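Local coordinates for protein acetylornithine aminotransferase (Aquifex aeolicus, PDB 2EH6) that catalyses the pyridoxal-phosphate-dependent transfer of an amino group from N(2)-acetyl-L-ornithine to 2-oxoglutarate, a step of arginine biosynthesis, at residues E73-K78 with A280-V285; H77-H82 with G222-Y227; L135-Q140 with P152-A157. All blocks are in the same frame, centred on the assembly; numbering follows the deposited sequence.

Contact 1 of 3, residues E73-K78 with A280-V285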
loop_
_atom_site.group_PDB
_atom_site.type_symbol
_atom_site.label_atom_id
_atom_site.label_comp_id
_atom_site.label_asym_id
_atom_site.label_seq_id
_atom_site.Cartn_x
_atom_site.Cartn_y
_atom_site.Cartn_z
ATOM N N GLU A 73 -3.169 -0.692 18.708
ATOM C CA GLU A 73 -4.065 -0.115 19.711
ATOM C C GLU A 73 -3.536 1.228 20.202
ATOM O O GLU A 73 -4.273 2.208 20.253
ATOM C CB GLU A 73 -4.208 -1.045 20.921
ATOM C CG GLU A 73 -5.076 -2.261 20.704
ATOM C CD GLU A 73 -6.535 -1.915 20.476
ATOM O OE1 GLU A 73 -6.959 -0.794 20.838
ATOM O OE2 GLU A 73 -7.263 -2.779 19.947
ATOM N N GLU A 74 -2.256 1.261 20.568
ATOM C CA GLU A 74 -1.638 2.483 21.075
ATOM C C GLU A 74 -1.707 3.655 20.109
ATOM O O GLU A 74 -2.043 4.769 20.506
ATOM C CB GLU A 74 -0.171 2.244 21.453
ATOM C CG GLU A 74 0.641 3.541 21.481
ATOM C CD GLU A 74 2.015 3.396 22.104
ATOM O OE1 GLU A 74 2.742 2.439 21.751
ATOM O OE2 GLU A 74 2.374 4.259 22.938
ATOM N N LEU A 75 -1.372 3.413 18.844
ATOM C CA LEU A 75 -1.405 4.478 17.852
ATOM C C LEU A 75 -2.844 4.905 17.567
ATOM O O LEU A 75 -3.137 6.094 17.462
ATOM C CB LEU A 75 -0.726 4.015 16.558
ATOM C CG LEU A 75 -0.633 5.070 15.452
ATOM C CD1 LEU A 75 0.040 6.327 15.999
ATOM C CD2 LEU A 75 0.142 4.502 14.262
ATOM N N ALA A 76 -3.746 3.935 17.449
ATOM C CA ALA A 76 -5.150 4.251 17.182
ATOM C C ALA A 76 -5.689 5.172 18.276
ATOM O O ALA A 76 -6.369 6.158 18.000
ATOM C CB ALA A 76 -5.978 2.968 17.128
ATOM N N HIS A 77 -5.369 4.838 19.521
ATOM C CA HIS A 77 -5.809 5.620 20.671
ATOM C C HIS A 77 -5.389 7.084 20.531
ATOM O O HIS A 77 -6.179 7.991 20.787
ATOM C CB HIS A 77 -5.218 5.012 21.947
ATOM C CG HIS A 77 -5.703 5.652 23.211
ATOM N ND1 HIS A 77 -6.478 6.792 23.213
ATOM C CD2 HIS A 77 -5.524 5.315 24.510
ATOM C CE1 HIS A 77 -6.752 7.133 24.461
ATOM N NE2 HIS A 77 -6.185 6.253 25.266
ATOM N N LYS A 78 -4.146 7.317 20.116
ATOM C CA LYS A 78 -3.660 8.679 19.955
ATOM C C LYS A 78 -4.369 9.402 18.816
ATOM O O LYS A 78 -4.636 10.600 18.907
ATOM C CB LYS A 78 -2.146 8.679 19.714
ATOM C CG LYS A 78 -1.339 8.197 20.903
ATOM C CD LYS A 78 0.099 7.894 20.503
ATOM C CE LYS A 78 0.859 7.204 21.631
ATOM N NZ LYS A 78 1.039 8.093 22.811
ATOM N N ALA A 280 6.730 4.341 14.193
ATOM C CA ALA A 280 6.983 5.614 13.536
ATOM C C ALA A 280 5.826 6.569 13.789
ATOM O O ALA A 280 6.029 7.718 14.196
ATOM C CB ALA A 280 7.169 5.402 12.036
ATOM N N GLY A 281 4.611 6.085 13.544
ATOM C CA GLY A 281 3.434 6.909 13.744
ATOM C C GLY A 281 3.301 7.402 15.173
ATOM O O GLY A 281 2.883 8.533 15.405
ATOM N N THR A 282 3.644 6.553 16.134
ATOM C CA THR A 282 3.552 6.938 17.534
ATOM C C THR A 282 4.492 8.098 17.842
ATOM O O THR A 282 4.136 9.025 18.573
ATOM C CB THR A 282 3.891 5.757 18.457
ATOM O OG1 THR A 282 2.850 4.778 18.368
ATOM C CG2 THR A 282 4.015 6.221 19.897
ATOM N N VAL A 283 5.696 8.049 17.281
ATOM C CA VAL A 283 6.665 9.111 17.503
ATOM C C VAL A 283 6.197 10.397 16.832
ATOM O O VAL A 283 6.210 11.471 17.436
ATOM C CB VAL A 283 8.058 8.731 16.942
ATOM C CG1 VAL A 283 8.989 9.923 17.034
ATOM C CG2 VAL A 283 8.638 7.554 17.718
ATOM N N VAL A 284 5.777 10.286 15.579
ATOM C CA VAL A 284 5.313 11.445 14.827
ATOM C C VAL A 284 4.110 12.127 15.476
ATOM O O VAL A 284 4.074 13.349 15.614
ATOM C CB VAL A 284 4.947 11.050 13.382
ATOM C CG1 VAL A 284 4.282 12.220 12.670
ATOM C CG2 VAL A 284 6.204 10.617 12.634
ATOM N N VAL A 285 3.121 11.343 15.877
ATOM C CA VAL A 285 1.942 11.931 16.493
ATOM C C VAL A 285 2.276 12.702 17.770
ATOM O O VAL A 285 1.769 13.804 17.974
ATOM C CB VAL A 285 0.873 10.858 16.770
ATOM C CG1 VAL A 285 -0.261 11.450 17.601
ATOM C CG2 VAL A 285 0.321 10.341 15.431
HETATM O O HOH W 1 2.066 2.112 18.400
#
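Glu74, Leu75 and Lys78 of helix 70-81 face Gly281, Thr282 and Val285 of the long helix 275-308, a helix-helix packing in which each side offers residues at the same spacing, two neighbours and one a turn further on. The two segments run the same way, their axes 9.4 Å apart at closest approach and crossing at 29°. Glu73 faces elsewhere, its carboxylate hydrogen-bonded to Thr1 and Tyr2 of the second subunit. Glu74, exposed to solvent, is the first residue to touch, its extended chain lying across Thr282 at about a right angle, with OE2 4.0 Å from Thr282 CG2. No direct bond joins the pair; a water donates to Thr282 OG1 at 2.8 Å and only weakly to Glu74 OE1, while the threonine hydroxyl is also bonded to the carbonyl of Cys278 on its own helix. Leu75 supplies the buried part. With CG anti to the backbone N (chi1 -177°), its branch reaches the neighbouring helix, and CD1 rests 3.5 Å from Gly281 C, directly against backbone. Glycine makes this possible, because a CB there would collide with Leu75 CD2. The same CD1 extends to Val285 CG2, 4.1 Å away, and the leucine is backed by Phe91 and Ile249. Lys78, one turn after Glu74, closes the row: its CB lies 4.0 Å from Val285 CG1, and the chain then bends at chi4 (-66°), NZ making a long, weak ion pair with Asp286. At that bend, Lys78 CE lies 3.7 Å from Thr282 CG2.

Contact 2 of 3, residues H77-H82 with G222-Y227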
loop_
_atom_site.group_PDB
_atom_site.type_symbol
_atom_site.label_atom_id
_atom_site.label_comp_id
_atom_site.label_asym_id
_atom_site.label_seq_id
_atom_site.Cartn_x
_atom_site.Cartn_y
_atom_site.Cartn_z
ATOM N N HIS A 77 -5.369 4.838 19.521
ATOM C CA HIS A 77 -5.809 5.620 20.671
ATOM C C HIS A 77 -5.389 7.084 20.531
ATOM O O HIS A 77 -6.179 7.991 20.787
ATOM C CB HIS A 77 -5.218 5.012 21.947
ATOM C CG HIS A 77 -5.703 5.652 23.211
ATOM N ND1 HIS A 77 -6.478 6.792 23.213
ATOM C CD2 HIS A 77 -5.524 5.315 24.510
ATOM C CE1 HIS A 77 -6.752 7.133 24.461
ATOM N NE2 HIS A 77 -6.185 6.253 25.266
ATOM N N LYS A 78 -4.146 7.317 20.116
ATOM C CA LYS A 78 -3.660 8.679 19.955
ATOM C C LYS A 78 -4.369 9.402 18.816
ATOM O O LYS A 78 -4.636 10.600 18.907
ATOM C CB LYS A 78 -2.146 8.679 19.714
ATOM C CG LYS A 78 -1.339 8.197 20.903
ATOM C CD LYS A 78 0.099 7.894 20.503
ATOM C CE LYS A 78 0.859 7.204 21.631
ATOM N NZ LYS A 78 1.039 8.093 22.811
ATOM N N LEU A 79 -4.681 8.679 17.745
ATOM C CA LEU A 79 -5.365 9.289 16.609
ATOM C C LEU A 79 -6.832 9.582 16.940
ATOM O O LEU A 79 -7.382 10.595 16.517
ATOM C CB LEU A 79 -5.292 8.375 15.384
ATOM C CG LEU A 79 -3.916 8.195 14.728
ATOM C CD1 LEU A 79 -4.010 7.155 13.621
ATOM C CD2 LEU A 79 -3.435 9.527 14.165
ATOM N N VAL A 80 -7.463 8.690 17.696
ATOM C CA VAL A 80 -8.863 8.889 18.061
ATOM C C VAL A 80 -9.008 10.038 19.063
ATOM O O VAL A 80 -9.984 10.786 19.020
ATOM C CB VAL A 80 -9.474 7.595 18.658
ATOM C CG1 VAL A 80 -10.926 7.839 19.062
ATOM C CG2 VAL A 80 -9.400 6.463 17.629
ATOM N N LYS A 81 -8.028 10.179 19.951
ATOM C CA LYS A 81 -8.046 11.240 20.957
ATOM C C LYS A 81 -8.237 12.624 20.339
ATOM O O LYS A 81 -8.842 13.505 20.950
ATOM C CB LYS A 81 -6.744 11.222 21.765
ATOM C CG LYS A 81 -6.659 12.319 22.812
ATOM C CD LYS A 81 -5.304 12.341 23.510
ATOM C CE LYS A 81 -4.180 12.714 22.554
ATOM N NZ LYS A 81 -2.874 12.819 23.263
ATOM N N HIS A 82 -7.722 12.820 19.131
ATOM C CA HIS A 82 -7.848 14.110 18.463
ATOM C C HIS A 82 -9.065 14.203 17.553
ATOM O O HIS A 82 -9.359 15.274 17.026
ATOM C CB HIS A 82 -6.595 14.421 17.646
ATOM C CG HIS A 82 -5.433 14.886 18.466
ATOM N ND1 HIS A 82 -4.757 14.060 19.339
ATOM C CD2 HIS A 82 -4.814 16.088 18.530
ATOM C CE1 HIS A 82 -3.771 14.733 19.903
ATOM N NE2 HIS A 82 -3.782 15.967 19.428
ATOM N N GLY A 222 -1.559 23.254 10.475
ATOM C CA GLY A 222 -1.597 24.025 11.709
ATOM C C GLY A 222 -2.440 23.377 12.794
ATOM O O GLY A 222 -2.296 23.694 13.975
ATOM N N GLU A 223 -3.335 22.483 12.388
ATOM C CA GLU A 223 -4.187 21.751 13.320
ATOM C C GLU A 223 -3.891 20.280 13.070
ATOM O O GLU A 223 -3.469 19.918 11.972
ATOM C CB GLU A 223 -5.666 22.031 13.046
ATOM C CG GLU A 223 -6.118 23.453 13.352
ATOM C CD GLU A 223 -5.854 23.856 14.793
ATOM O OE1 GLU A 223 -6.035 23.008 15.693
ATOM O OE2 GLU A 223 -5.478 25.025 15.024
ATOM N N PHE A 224 -4.100 19.431 14.071
ATOM C CA PHE A 224 -3.821 18.016 13.886
ATOM C C PHE A 224 -4.520 17.512 12.621
ATOM O O PHE A 224 -3.890 16.896 11.760
ATOM C CB PHE A 224 -4.276 17.207 15.094
ATOM C CG PHE A 224 -3.619 15.867 15.183
ATOM C CD1 PHE A 224 -2.316 15.752 15.660
ATOM C CD2 PHE A 224 -4.273 14.727 14.732
ATOM C CE1 PHE A 224 -1.672 14.517 15.681
ATOM C CE2 PHE A 224 -3.638 13.490 14.748
ATOM C CZ PHE A 224 -2.336 13.384 15.223
ATOM N N TYR A 225 -5.824 17.765 12.520
ATOM C CA TYR A 225 -6.598 17.397 11.337
ATOM C C TYR A 225 -7.079 18.713 10.743
ATOM O O TYR A 225 -7.584 19.567 11.466
ATOM C CB TYR A 225 -7.806 16.536 11.707
ATOM C CG TYR A 225 -7.458 15.221 12.354
ATOM C CD1 TYR A 225 -6.569 14.331 11.745
ATOM C CD2 TYR A 225 -8.035 14.853 13.566
ATOM C CE1 TYR A 225 -6.269 13.109 12.325
ATOM C CE2 TYR A 225 -7.743 13.635 14.156
ATOM C CZ TYR A 225 -6.861 12.766 13.530
ATOM O OH TYR A 225 -6.591 11.556 14.107
ATOM N N ALA A 226 -6.920 18.882 9.436
ATOM C CA ALA A 226 -7.331 20.118 8.779
ATOM C C ALA A 226 -8.822 20.430 8.921
ATOM O O ALA A 226 -9.214 21.597 8.935
ATOM C CB ALA A 226 -6.952 20.071 7.302
ATOM N N TYR A 227 -9.655 19.401 9.027
ATOM C CA TYR A 227 -11.093 19.634 9.146
ATOM C C TYR A 227 -11.451 20.415 10.410
ATOM O O TYR A 227 -12.522 21.010 10.496
ATOM C CB TYR A 227 -11.867 18.306 9.112
ATOM C CG TYR A 227 -11.866 17.499 10.398
ATOM C CD1 TYR A 227 -12.608 17.907 11.514
ATOM C CD2 TYR A 227 -11.136 16.314 10.495
ATOM C CE1 TYR A 227 -12.618 17.154 12.689
ATOM C CE2 TYR A 227 -11.137 15.557 11.661
ATOM C CZ TYR A 227 -11.878 15.981 12.757
ATOM O OH TYR A 227 -11.853 15.235 13.918
HETATM O O HOH W 2 -11.675 16.844 16.186
#
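His82 lays its imidazole over one face of the Phe224 ring, and these two residues, with Tyr225, bury most of the surface where residues 77-82, the last part of helix 70-81 and what follows, meet the loop between strands 208-212 and 236-239. The rings are neither parallel nor perpendicular: their planes make 32°, the centroids lie 4.2 Å apart, and the nearest atoms are His82 CD2 and Phe224 CG at 3.6 Å. A chi1 of -77° sets the His82 ring beside its own backbone N, where ND1 can make a weak hydrogen bond back to Lys78 O. Leu79 CD2 meets the edge of the Phe224 ring 4.0 Å from CE2, and Phe224 CD2 in turn sits over the centre of the Tyr225 ring. Tyr225 runs past His82, its CE2 3.8 Å from His82 CB, and ends in the single direct hydrogen bond of the contact: OH donates to Leu79 O at 2.7 Å, from 28° out of the carbonyl plane. Ile237 and Leu239 of strand 236-239 also touch this tyrosine. A water makes a further bridge, donating to His82 O at 2.9 Å and lying 2.8 Å from Tyr227 OH, which also bonds to Trp84 N. Glu213, which probably binds pyridoxal phosphate, accepts hydrogen bonds from the backbone N of Ala226 and Tyr227. The chemistry implies a division of labour: aromatic and aliphatic surfaces fill the buried interface, while a phenol and a water give two carbonyl oxygens the partners that packed ring faces and a leucine do not.

Contact 3 of 3, residues L135-Q140 with P152-A157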
loop_
_atom_site.group_PDB
_atom_site.type_symbol
_atom_site.label_atom_id
_atom_site.label_comp_id
_atom_site.label_asym_id
_atom_site.label_seq_id
_atom_site.Cartn_x
_atom_site.Cartn_y
_atom_site.Cartn_z
ATOM N N LEU A 135 -8.908 5.827 -7.769
ATOM C CA LEU A 135 -8.788 6.433 -9.085
ATOM C C LEU A 135 -10.158 6.906 -9.539
ATOM O O LEU A 135 -10.281 7.933 -10.199
ATOM C CB LEU A 135 -8.224 5.425 -10.091
ATOM C CG LEU A 135 -7.965 5.983 -11.498
ATOM C CD1 LEU A 135 -6.977 7.141 -11.411
ATOM C CD2 LEU A 135 -7.416 4.886 -12.402
ATOM N N SER A 136 -11.191 6.150 -9.179
ATOM C CA SER A 136 -12.551 6.517 -9.548
ATOM C C SER A 136 -12.989 7.785 -8.819
ATOM O O SER A 136 -13.719 8.604 -9.379
ATOM C CB SER A 136 -13.509 5.368 -9.243
ATOM O OG SER A 136 -13.124 4.209 -9.962
ATOM N N ALA A 137 -12.530 7.953 -7.580
ATOM C CA ALA A 137 -12.873 9.137 -6.789
ATOM C C ALA A 137 -12.084 10.361 -7.252
ATOM O O ALA A 137 -12.520 11.498 -7.074
ATOM C CB ALA A 137 -12.602 8.876 -5.313
ATOM N N THR A 138 -10.914 10.121 -7.833
ATOM C CA THR A 138 -10.057 11.195 -8.321
ATOM C C THR A 138 -10.730 11.883 -9.509
ATOM O O THR A 138 -10.951 11.273 -10.553
ATOM C CB THR A 138 -8.681 10.625 -8.715
ATOM O OG1 THR A 138 -8.033 10.136 -7.535
ATOM C CG2 THR A 138 -7.811 11.673 -9.372
ATOM N N GLY A 139 -11.055 13.162 -9.332
ATOM C CA GLY A 139 -11.742 13.906 -10.370
ATOM C C GLY A 139 -10.867 14.530 -11.436
ATOM O O GLY A 139 -10.995 15.717 -11.731
ATOM N N GLN A 140 -9.979 13.732 -12.014
ATOM C CA GLN A 140 -9.093 14.220 -13.061
ATOM C C GLN A 140 -9.003 13.158 -14.141
ATOM O O GLN A 140 -8.179 12.248 -14.069
ATOM C CB GLN A 140 -7.709 14.532 -12.489
ATOM C CG GLN A 140 -7.737 15.588 -11.393
ATOM C CD GLN A 140 -6.355 16.094 -11.026
ATOM O OE1 GLN A 140 -5.644 16.639 -11.867
ATOM N NE2 GLN A 140 -5.970 15.916 -9.767
ATOM N N PRO A 152 -18.046 1.851 -10.918
ATOM C CA PRO A 152 -19.244 2.645 -11.210
ATOM C C PRO A 152 -19.729 3.442 -10.008
ATOM O O PRO A 152 -19.475 3.069 -8.865
ATOM C CB PRO A 152 -20.275 1.589 -11.626
ATOM C CG PRO A 152 -19.445 0.406 -12.050
ATOM C CD PRO A 152 -18.326 0.411 -11.042
ATOM N N GLY A 153 -20.418 4.547 -10.275
ATOM C CA GLY A 153 -20.982 5.330 -9.198
ATOM C C GLY A 153 -20.300 6.598 -8.751
ATOM O O GLY A 153 -20.688 7.154 -7.730
ATOM N N PHE A 154 -19.300 7.069 -9.489
ATOM C CA PHE A 154 -18.617 8.293 -9.092
ATOM C C PHE A 154 -18.881 9.456 -10.044
ATOM O O PHE A 154 -18.821 9.304 -11.266
ATOM C CB PHE A 154 -17.105 8.048 -8.969
ATOM C CG PHE A 154 -16.733 7.096 -7.863
ATOM C CD1 PHE A 154 -16.919 5.727 -8.012
ATOM C CD2 PHE A 154 -16.219 7.574 -6.662
ATOM C CE1 PHE A 154 -16.598 4.847 -6.981
ATOM C CE2 PHE A 154 -15.896 6.702 -5.626
ATOM C CZ PHE A 154 -16.085 5.336 -5.785
ATOM N N SER A 155 -19.188 10.617 -9.472
ATOM C CA SER A 155 -19.447 11.818 -10.258
ATOM C C SER A 155 -18.653 12.951 -9.624
ATOM O O SER A 155 -18.379 12.931 -8.424
ATOM C CB SER A 155 -20.947 12.152 -10.273
ATOM O OG SER A 155 -21.432 12.410 -8.970
ATOM N N TYR A 156 -18.299 13.950 -10.423
ATOM C CA TYR A 156 -17.491 15.049 -9.912
ATOM C C TYR A 156 -18.164 16.416 -9.900
ATOM O O TYR A 156 -18.563 16.941 -10.939
ATOM C CB TYR A 156 -16.188 15.107 -10.718
ATOM C CG TYR A 156 -15.614 13.726 -10.956
ATOM C CD1 TYR A 156 -15.119 12.965 -9.899
ATOM C CD2 TYR A 156 -15.651 13.147 -12.220
ATOM C CE1 TYR A 156 -14.685 11.656 -10.095
ATOM C CE2 TYR A 156 -15.220 11.842 -12.429
ATOM C CZ TYR A 156 -14.741 11.100 -11.362
ATOM O OH TYR A 156 -14.344 9.797 -11.567
ATOM N N ALA A 157 -18.278 16.985 -8.705
ATOM C CA ALA A 157 -18.869 18.306 -8.527
ATOM C C ALA A 157 -17.740 19.328 -8.519
ATOM O O ALA A 157 -16.570 18.972 -8.691
ATOM C CB ALA A 157 -19.638 18.362 -7.214
#
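Tyr156 of strand 154-157 reaches Ser136 and Gly139, at and just after the end of helix 132-137, and illustrates how one aromatic side chain can serve both backbone and packing. Its CB is directed at the helix, and CG sits beside the backbone N (chi1 -43°), which puts the ring over Gly139 CA and brings OH to Ser136 O. From CG onward the ring lies with one face against Gly139 CA, 3.8 Å from the centroid and 23° off the ring normal, a CH-pi contact; the nearest ring atom is CD1, at 3.5 Å from Gly139 CA. Glycine suits this place, the centre of an inverse gamma turn, since a CB would sit tightly against that same CD1. Further out, CE1 keeps Gly139 CA as a neighbour but also comes 3.3 Å from Ser136 O, at the ring edge, near its plane. CZ meets the same oxygen, and OH completes the approach by donating to Ser136 O over 2.6 Å, the C=O...donor angle being 147°. Replacing Tyr156 by a leucine would probably leave Ser136 O without its phenol donor and strip Gly139 of the flat surface it packs on. Two residues back, Phe154 repeats the theme without a polar tip: Ser136 CB stands over its face 3.9 Å from the ring centroid, and Ala137 CB lies 4.0 Å from Phe154 CE2. Ser136 OG is turned elsewhere, to Tyr132 O and Val151 N. Thr138 bonds through OG1 to the backbone N of His128, a residue of the pyridoxal phosphate pocket. Helix 132-137 is thus fastened onto the next strand of a beta-alpha-beta unit, strand 119-123, this helix and strand 154-157, which edges a seven-stranded sheet in the pyridoxal-phosphate-binding domain of a class-III aminotransferase.

Overall arrangement
Contacts 1 and 2 share helix 70-81 and touch each other, their centres about 11 Å apart. Val285 joins them: its CG1 is 3.7 Å from Phe224 CZ and its CG2 4.0 Å from Leu79 CD2, so helix 275-308 and the 222-227 loop pack on each other as well as on the shared helix. Contact 3 stands apart, its centre about 31 Å from that of contact 1 and about 27 Å from that of contact 2. The Thr138 side chain of contact 3 is about 7 Å from pyridoxal phosphate, that of Tyr225 in contact 2 about 13 Å. Contacts 1 and 3 lie on opposite sides of the chain's centre, and all three reach the second subunit of the homodimer.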